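Local coordinates for long form salivary protein D7L1 (Anopheles stephensi, PDB 3NHI) that binds and sequesters cysteinyl leukotrienes and thromboxane A2 analogues, helping the female mosquito to feed by blunting the host's response, at residues 86-89 with 90-93; 217-220 with 221-224; 240-243 with 244-248; 284-287 with 288-291. All coordinates share one frame; numbering follows the deposited sequence.

Interaction 1 (86-89 with 90-93); sequences QSKQ and KEVT
The chi1 of Q89 (173°) sets CG opposite its own N, and a bend at chi2 then carries its amide forward along the first turn of helix 89-101 to T93. T93 has its hydroxyl rotated beside its own backbone N (chi1 -74°), on the side where the amide arrives. NE2 of Q89 donates to OG1 of T93 at 3.1 Å, a bent bond of 137° with the hydroxyl somewhat out of the amide plane. The same two residues are also joined through the main chain, T93 N to Q89 O at 3.0 Å.

One residue earlier, K88 is the N-cap. Its carbonyl accepts from V92 N at 3.0 Å, nearly in line with the C=O, while CG2 of V92 packs against that oxygen at 3.4 Å. V92 is buried and also touches I74 and Y78 of helix 73-85, so this first turn sits against the preceding helix.

On another side of the turn E91, which also touches L126 of helix 109-130, is modelled in two conformers. In the one described here OE2 takes a bond of 2.6 Å from a water that accepts from K88 N at 2.9 Å, and OE1 rests on CD of K88. This water-mediated link from the third helical residue to the N-cap N-H would, in that conformer, put negative charge where it probably suits the helix dipole.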
# COMPACT_ATOMS: atom_id res chain seq x y z
N GLN A 86 2.07 -16.64 -17.27
CA GLN A 86 2.74 -17.61 -18.13
C GLN A 86 4.25 -17.75 -17.86
O GLN A 86 5.00 -18.23 -18.72
CB GLN A 86 2.45 -17.30 -19.60
CG GLN A 86 0.99 -17.58 -19.98
CD GLN A 86 0.63 -19.04 -19.78
OE1 GLN A 86 -0.33 -19.37 -19.08
NE2 GLN A 86 1.41 -19.92 -20.40
N SER A 87 4.68 -17.38 -16.66
CA SER A 87 6.08 -17.57 -16.27
C SER A 87 6.43 -19.05 -16.29
O SER A 87 5.57 -19.91 -16.08
CB SER A 87 6.33 -16.95 -14.89
OG SER A 87 6.24 -15.54 -14.98
N LYS A 88 7.70 -19.36 -16.56
CA LYS A 88 8.13 -20.74 -16.72
C LYS A 88 8.55 -21.37 -15.40
O LYS A 88 9.39 -20.83 -14.68
CB LYS A 88 9.28 -20.82 -17.71
CG LYS A 88 8.89 -20.45 -19.15
CD LYS A 88 10.07 -20.56 -20.10
CE LYS A 88 9.65 -20.36 -21.55
NZ LYS A 88 9.10 -19.00 -21.82
N GLN A 89 7.98 -22.54 -15.08
CA GLN A 89 8.29 -23.27 -13.86
C GLN A 89 9.80 -23.47 -13.64
O GLN A 89 10.29 -23.32 -12.52
CB GLN A 89 7.57 -24.63 -13.83
CG GLN A 89 7.97 -25.54 -12.67
CD GLN A 89 7.51 -25.03 -11.32
OE1 GLN A 89 6.31 -25.03 -11.03
NE2 GLN A 89 8.46 -24.61 -10.49
N LYS A 90 10.52 -23.80 -14.71
CA LYS A 90 11.96 -24.00 -14.63
C LYS A 90 12.67 -22.76 -14.07
O LYS A 90 13.53 -22.87 -13.18
CB LYS A 90 12.53 -24.39 -16.00
CG LYS A 90 14.05 -24.58 -16.02
CD LYS A 90 14.51 -25.25 -17.30
CE LYS A 90 16.02 -25.50 -17.29
NZ LYS A 90 16.81 -24.24 -17.42
N GLU A 91 12.30 -21.59 -14.59
CA GLU A 91 12.92 -20.32 -14.17
C GLU A 91 12.54 -19.98 -12.73
O GLU A 91 13.37 -19.47 -11.97
CB GLU A 91 12.53 -19.19 -15.13
CG GLU A 91 13.21 -19.28 -16.49
CD GLU A 91 12.65 -18.31 -17.51
OE1 GLU A 91 12.69 -18.64 -18.72
OE2 GLU A 91 12.18 -17.22 -17.11
N VAL A 92 11.29 -20.24 -12.38
CA VAL A 92 10.81 -20.03 -11.01
C VAL A 92 11.62 -20.84 -9.99
O VAL A 92 12.03 -20.32 -8.96
CB VAL A 92 9.30 -20.35 -10.91
CG1 VAL A 92 8.82 -20.31 -9.46
CG2 VAL A 92 8.49 -19.37 -11.76
N THR A 93 11.86 -22.12 -10.30
CA THR A 93 12.71 -22.97 -9.47
C THR A 93 14.13 -22.41 -9.35
O THR A 93 14.72 -22.41 -8.26
CB THR A 93 12.72 -24.39 -10.05
OG1 THR A 93 11.46 -25.00 -9.76
CG2 THR A 93 13.85 -25.25 -9.48
O HOH W 1 9.57 -17.29 -17.17

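Interaction 2 (217-220 with 221-224); sequences INKS and ELEP
E221 and K219 face each other across the short 3-10 turn that leads into helix 223-231, and both side chains are folded. In E221, CG sits between the backbone N and the carbonyl carbon (chi1 73°), a crowded position for a long side chain, and a second bend at chi2 swings the carboxylate back over the residues before it. K219 also turns at chi2, then runs out straight to NZ. The two chains cross at an angle, CD of K219 lying 3.8 Å from OE2 of E221.

Their charged ends stop short of a salt bridge, NZ of K219 being 4.0 Å from OE2 of E221. A water fills in: it accepts from K219 NZ and donates to E221 OE2 at 2.6 Å. A second water donates both to OE1 of E221 and to the carbonyl O of N218, so each carboxylate oxygen reaches back through its own water.

N218, with positive phi, is the C-prime residue of the Schellman motif that ends helix 207-216, so the glutamate spans the joint between that helix and the next. Here the main chain makes i to i+3 bonds, L222 N to K219 O at 3.0 Å and E223 N to S220 O at 3.2 Å, with both donors well above the carbonyl planes.

On the inner side L222 lies alongside K219 and points the same way, its CD1 3.9 Å from K219 CB. Both side chains rest on H253 of helix 251-266. E223 extends in another direction, where OE1 forms a salt bridge with R227.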
# COMPACT_ATOMS: atom_id res chain seq x y z
N ILE A 217 -0.82 16.02 6.17
CA ILE A 217 -1.57 17.28 6.03
C ILE A 217 -0.96 18.41 6.86
O ILE A 217 -1.61 19.41 7.15
CB ILE A 217 -3.09 17.13 6.29
CG1 ILE A 217 -3.37 16.63 7.72
CG2 ILE A 217 -3.72 16.20 5.25
CD1 ILE A 217 -4.78 16.96 8.22
N ASN A 218 0.31 18.24 7.23
CA ASN A 218 1.07 19.28 7.94
C ASN A 218 0.51 19.57 9.34
O ASN A 218 0.50 20.71 9.81
CB ASN A 218 1.23 20.55 7.09
CG ASN A 218 1.83 20.25 5.73
OD1 ASN A 218 2.84 19.54 5.63
ND2 ASN A 218 1.20 20.76 4.68
N LYS A 219 0.08 18.51 10.01
CA LYS A 219 -0.43 18.60 11.37
C LYS A 219 0.36 17.70 12.32
O LYS A 219 -0.21 17.00 13.16
CB LYS A 219 -1.94 18.28 11.41
CG LYS A 219 -2.81 19.33 10.73
CD LYS A 219 -2.81 20.64 11.52
CE LYS A 219 -3.55 21.74 10.79
NZ LYS A 219 -3.66 22.95 11.66
N SER A 220 1.69 17.76 12.20
CA SER A 220 2.57 16.98 13.07
C SER A 220 2.38 17.31 14.54
O SER A 220 2.58 16.44 15.40
CB SER A 220 4.05 17.16 12.68
OG SER A 220 4.43 18.54 12.67
N GLU A 221 1.98 18.54 14.84
CA GLU A 221 1.79 18.93 16.24
C GLU A 221 0.62 18.20 16.91
O GLU A 221 0.52 18.20 18.14
CB GLU A 221 1.65 20.45 16.38
CG GLU A 221 0.34 21.06 15.90
CD GLU A 221 0.32 21.40 14.42
OE1 GLU A 221 1.10 20.82 13.63
OE2 GLU A 221 -0.51 22.25 14.04
N LEU A 222 -0.25 17.58 16.11
CA LEU A 222 -1.42 16.87 16.64
C LEU A 222 -1.13 15.43 17.02
O LEU A 222 -1.99 14.75 17.57
CB LEU A 222 -2.61 16.95 15.66
CG LEU A 222 -3.18 18.33 15.36
CD1 LEU A 222 -4.41 18.21 14.46
CD2 LEU A 222 -3.54 19.08 16.64
N GLU A 223 0.09 14.95 16.75
CA GLU A 223 0.42 13.55 17.03
C GLU A 223 -0.01 13.06 18.43
O GLU A 223 -0.66 12.02 18.52
CB GLU A 223 1.89 13.23 16.74
CG GLU A 223 2.28 11.83 17.20
CD GLU A 223 3.65 11.38 16.77
OE1 GLU A 223 3.93 10.18 16.93
OE2 GLU A 223 4.44 12.20 16.26
N PRO A 224 0.35 13.80 19.51
CA PRO A 224 -0.06 13.29 20.83
C PRO A 224 -1.57 13.18 20.99
O PRO A 224 -2.03 12.27 21.70
CB PRO A 224 0.51 14.32 21.81
CG PRO A 224 1.55 15.06 21.05
CD PRO A 224 1.18 15.01 19.61
O HOH W 2 2.27 22.06 11.63
O HOH W 3 -0.99 23.73 11.92

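Interaction 3 (240-243 with 244-248); sequences DYYV and CLVNS
V246 lays its CG2 methyl over one face of the Y242 ring, one helical turn away. The methyl is 4.1 Å from the ring centroid and 17° off the normal, a CH-pi contact displaced toward the CE1 rim. With chi1 at 176° the Y242 ring stands across from its own amide N, which lays it alongside the V246 side chain with both pointing the same way. CG2 also presses on the carbonyl O of Y242 at 3.2 Å, the oxygen that accepts from V246 N. This is the dense side of helix 238-246: F254 of helix 251-266 touches Y242, L245 and V246, while I190 and F194 of helix 184-196 pack against Y242.

The other side is looser. V243 and N247 run side by side, yet their closest side-chain approach is 3.9 Å, from CG1 of V243 to ND2 of N247, and N247 is exposed. Further round the helix C244 places SG 3.3 Å from D240 O and continues into the disulfide with C233, which ties this helix to the chain just after helix 223-231.

Four regular i to i+4 bonds run through the helix, the last from N247 N to V243 O at 2.9 Å. N247 itself has already left helical phi/psi, and S248 then folds back: its OG donates to L245 O at 2.7 Å and its N bonds the same oxygen from the same face. S248 OG also takes a bond from L250 N, just ahead of helix 251-266, so polar bonds of one hydroxyl hold the turn between the two helices.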
# COMPACT_ATOMS: atom_id res chain seq x y z
N ASP A 240 -15.14 1.59 15.36
CA ASP A 240 -14.96 2.22 16.67
C ASP A 240 -13.93 3.34 16.64
O ASP A 240 -14.19 4.44 17.14
CB ASP A 240 -14.58 1.18 17.73
CG ASP A 240 -15.62 0.09 17.87
OD1 ASP A 240 -16.83 0.41 17.86
OD2 ASP A 240 -15.22 -1.08 17.99
N TYR A 241 -12.78 3.08 16.01
CA TYR A 241 -11.73 4.10 15.89
C TYR A 241 -12.18 5.28 15.04
O TYR A 241 -11.92 6.43 15.38
CB TYR A 241 -10.44 3.50 15.34
CG TYR A 241 -9.84 2.45 16.25
CD1 TYR A 241 -9.74 1.13 15.83
CD2 TYR A 241 -9.43 2.77 17.54
CE1 TYR A 241 -9.22 0.15 16.66
CE2 TYR A 241 -8.89 1.81 18.38
CZ TYR A 241 -8.78 0.50 17.93
OH TYR A 241 -8.27 -0.48 18.76
N TYR A 242 -12.87 4.99 13.95
CA TYR A 242 -13.44 6.01 13.09
C TYR A 242 -14.39 6.94 13.88
O TYR A 242 -14.26 8.16 13.78
CB TYR A 242 -14.15 5.30 11.94
CG TYR A 242 -14.90 6.17 10.96
CD1 TYR A 242 -14.24 7.02 10.08
CD2 TYR A 242 -16.29 6.11 10.90
CE1 TYR A 242 -14.94 7.80 9.17
CE2 TYR A 242 -17.00 6.87 9.99
CZ TYR A 242 -16.32 7.71 9.13
OH TYR A 242 -17.02 8.49 8.22
N VAL A 243 -15.30 6.35 14.64
CA VAL A 243 -16.22 7.11 15.50
C VAL A 243 -15.45 7.95 16.52
O VAL A 243 -15.74 9.14 16.71
CB VAL A 243 -17.23 6.18 16.22
CG1 VAL A 243 -17.95 6.93 17.34
CG2 VAL A 243 -18.25 5.64 15.24
N CYS A 244 -14.44 7.35 17.14
CA CYS A 244 -13.64 8.11 18.12
C CYS A 244 -12.97 9.33 17.50
O CYS A 244 -12.97 10.41 18.10
CB CYS A 244 -12.61 7.22 18.80
SG CYS A 244 -13.39 6.06 19.93
N LEU A 245 -12.42 9.18 16.29
CA LEU A 245 -11.75 10.28 15.61
C LEU A 245 -12.74 11.35 15.18
O LEU A 245 -12.52 12.55 15.42
CB LEU A 245 -10.96 9.76 14.40
CG LEU A 245 -9.73 8.93 14.77
CD1 LEU A 245 -9.34 8.03 13.60
CD2 LEU A 245 -8.56 9.79 15.22
N VAL A 246 -13.85 10.91 14.60
CA VAL A 246 -14.84 11.85 14.07
C VAL A 246 -15.48 12.67 15.19
O VAL A 246 -15.69 13.87 15.04
CB VAL A 246 -15.91 11.12 13.22
CG1 VAL A 246 -17.10 12.05 12.93
CG2 VAL A 246 -15.29 10.60 11.92
N ASN A 247 -15.73 12.04 16.33
CA ASN A 247 -16.41 12.72 17.43
C ASN A 247 -15.49 13.47 18.40
O ASN A 247 -15.96 14.05 19.38
CB ASN A 247 -17.35 11.77 18.16
CG ASN A 247 -18.65 11.54 17.41
OD1 ASN A 247 -18.98 12.29 16.49
ND2 ASN A 247 -19.39 10.52 17.81
N SER A 248 -14.21 13.51 18.07
CA SER A 248 -13.19 14.16 18.90
C SER A 248 -12.91 15.60 18.47
O SER A 248 -13.40 16.06 17.44
CB SER A 248 -11.88 13.38 18.80
OG SER A 248 -11.25 13.65 17.55

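Interaction 4 (284-287 with 288-291); sequences KEEM and KKLN
NZ of K288 meets OE1 of E285 at 2.8 Å, the shortest polar bond here and a salt bridge between residues three apart on the last turn of helix 280-288. The lysine comes in on the syn side of the carboxylate, 25° out of its plane. It runs straight beyond CG, whereas E285 bends at chi2 (-54°), bringing the acid round to lie beside the lysine. The methylenes take part too: CE of K288 is 3.6 Å from the same OE1, and CG packs on K284 O at 3.4 Å.

E286 and K289 repeat this side-by-side arrangement without the bond. OE2 of E286 reaches CD of K289 at 3.8 Å but stays 4.5 Å from its NZ, and the glutamate's OE1 has its salt bridge with K275.

Underneath, the main chain tightens as the helix finishes. K288 N still bonds to K284 O at 3.2 Å, with a weak second bond to E285 O. K289 N and L290 N then turn to the carbonyls three residues back, the latter to M287 O at 3.0 Å, both donors lying above the carbonyl planes. M287, buried, packs on E262 and L263 of helix 251-266.

K289, close to the C-terminal end of the helix, may interact favourably with its dipole, while the pairing with E285 probably balances the charge of K288 on the helix surface.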
# COMPACT_ATOMS: atom_id res chain seq x y z
N LYS A 284 -10.45 17.76 -3.09
CA LYS A 284 -11.75 17.48 -3.68
C LYS A 284 -11.75 17.63 -5.20
O LYS A 284 -12.27 16.77 -5.91
CB LYS A 284 -12.83 18.34 -3.03
CG LYS A 284 -13.08 17.95 -1.57
CD LYS A 284 -14.23 18.74 -0.97
CE LYS A 284 -14.45 18.38 0.49
NZ LYS A 284 -13.38 18.93 1.37
N GLU A 285 -11.12 18.69 -5.71
CA GLU A 285 -11.01 18.88 -7.16
C GLU A 285 -10.25 17.74 -7.84
O GLU A 285 -10.67 17.24 -8.88
CB GLU A 285 -10.40 20.25 -7.49
CG GLU A 285 -11.33 21.42 -7.19
CD GLU A 285 -12.70 21.29 -7.84
OE1 GLU A 285 -13.72 21.35 -7.12
OE2 GLU A 285 -12.77 21.11 -9.08
N GLU A 286 -9.15 17.31 -7.23
CA GLU A 286 -8.38 16.19 -7.76
C GLU A 286 -9.17 14.88 -7.74
O GLU A 286 -9.06 14.07 -8.67
CB GLU A 286 -7.08 16.04 -6.98
CG GLU A 286 -6.06 17.14 -7.27
CD GLU A 286 -5.10 16.75 -8.37
OE1 GLU A 286 -3.88 16.84 -8.12
OE2 GLU A 286 -5.56 16.34 -9.46
N MET A 287 -9.99 14.68 -6.71
CA MET A 287 -10.78 13.45 -6.60
C MET A 287 -11.86 13.36 -7.67
O MET A 287 -12.24 12.26 -8.06
CB MET A 287 -11.39 13.30 -5.21
CG MET A 287 -10.37 12.86 -4.17
SD MET A 287 -11.08 11.98 -2.76
CE MET A 287 -11.89 13.33 -1.89
N LYS A 288 -12.34 14.50 -8.16
CA LYS A 288 -13.37 14.52 -9.20
C LYS A 288 -12.90 13.87 -10.50
O LYS A 288 -13.71 13.38 -11.29
CB LYS A 288 -13.87 15.94 -9.45
CG LYS A 288 -14.68 16.52 -8.31
CD LYS A 288 -15.01 17.97 -8.59
CE LYS A 288 -15.86 18.54 -7.48
NZ LYS A 288 -16.10 20.00 -7.66
N LYS A 289 -11.58 13.85 -10.72
CA LYS A 289 -11.00 13.25 -11.92
C LYS A 289 -10.94 11.72 -11.85
O LYS A 289 -10.70 11.07 -12.87
CB LYS A 289 -9.58 13.79 -12.13
CG LYS A 289 -9.55 15.29 -12.39
CD LYS A 289 -8.15 15.88 -12.22
CE LYS A 289 -7.27 15.68 -13.45
NZ LYS A 289 -6.47 14.42 -13.39
N LEU A 290 -11.14 11.17 -10.66
CA LEU A 290 -10.92 9.74 -10.43
C LEU A 290 -12.21 9.07 -9.95
O LEU A 290 -13.24 9.72 -9.76
CB LEU A 290 -9.78 9.55 -9.41
CG LEU A 290 -8.42 10.11 -9.86
CD1 LEU A 290 -7.45 10.17 -8.69
CD2 LEU A 290 -7.81 9.31 -11.03
N ASN A 291 -12.16 7.75 -9.76
CA ASN A 291 -13.30 6.99 -9.28
C ASN A 291 -13.30 7.01 -7.75
O ASN A 291 -12.78 6.11 -7.09
CB ASN A 291 -13.26 5.57 -9.85
CG ASN A 291 -14.44 4.71 -9.40
OD1 ASN A 291 -15.41 5.20 -8.83
ND2 ASN A 291 -14.34 3.41 -9.65

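Overall arrangement
All four contacts are local and sit at helix ends or the turns between helices of this all-helical, odorant-binding-type protein; none touches another. Interaction 1 stands alone, its centre about 48 Å from those of interactions 2 and 3 and on the opposite side of the chain's centre. Interactions 2 and 3 are neighbours, about 17 Å between centres, on the consecutive helices 223-231 and 238-246, and both border helix 251-266. Interaction 4 packs on that helix as well, its centre about 25 Å from each of theirs. The bound hydroxyeicosatetraenoic acid lies about 12 Å from the V92 side chain and about 13 Å from that of L290, which is about 8 Å from the side chain of ligand-binding K151.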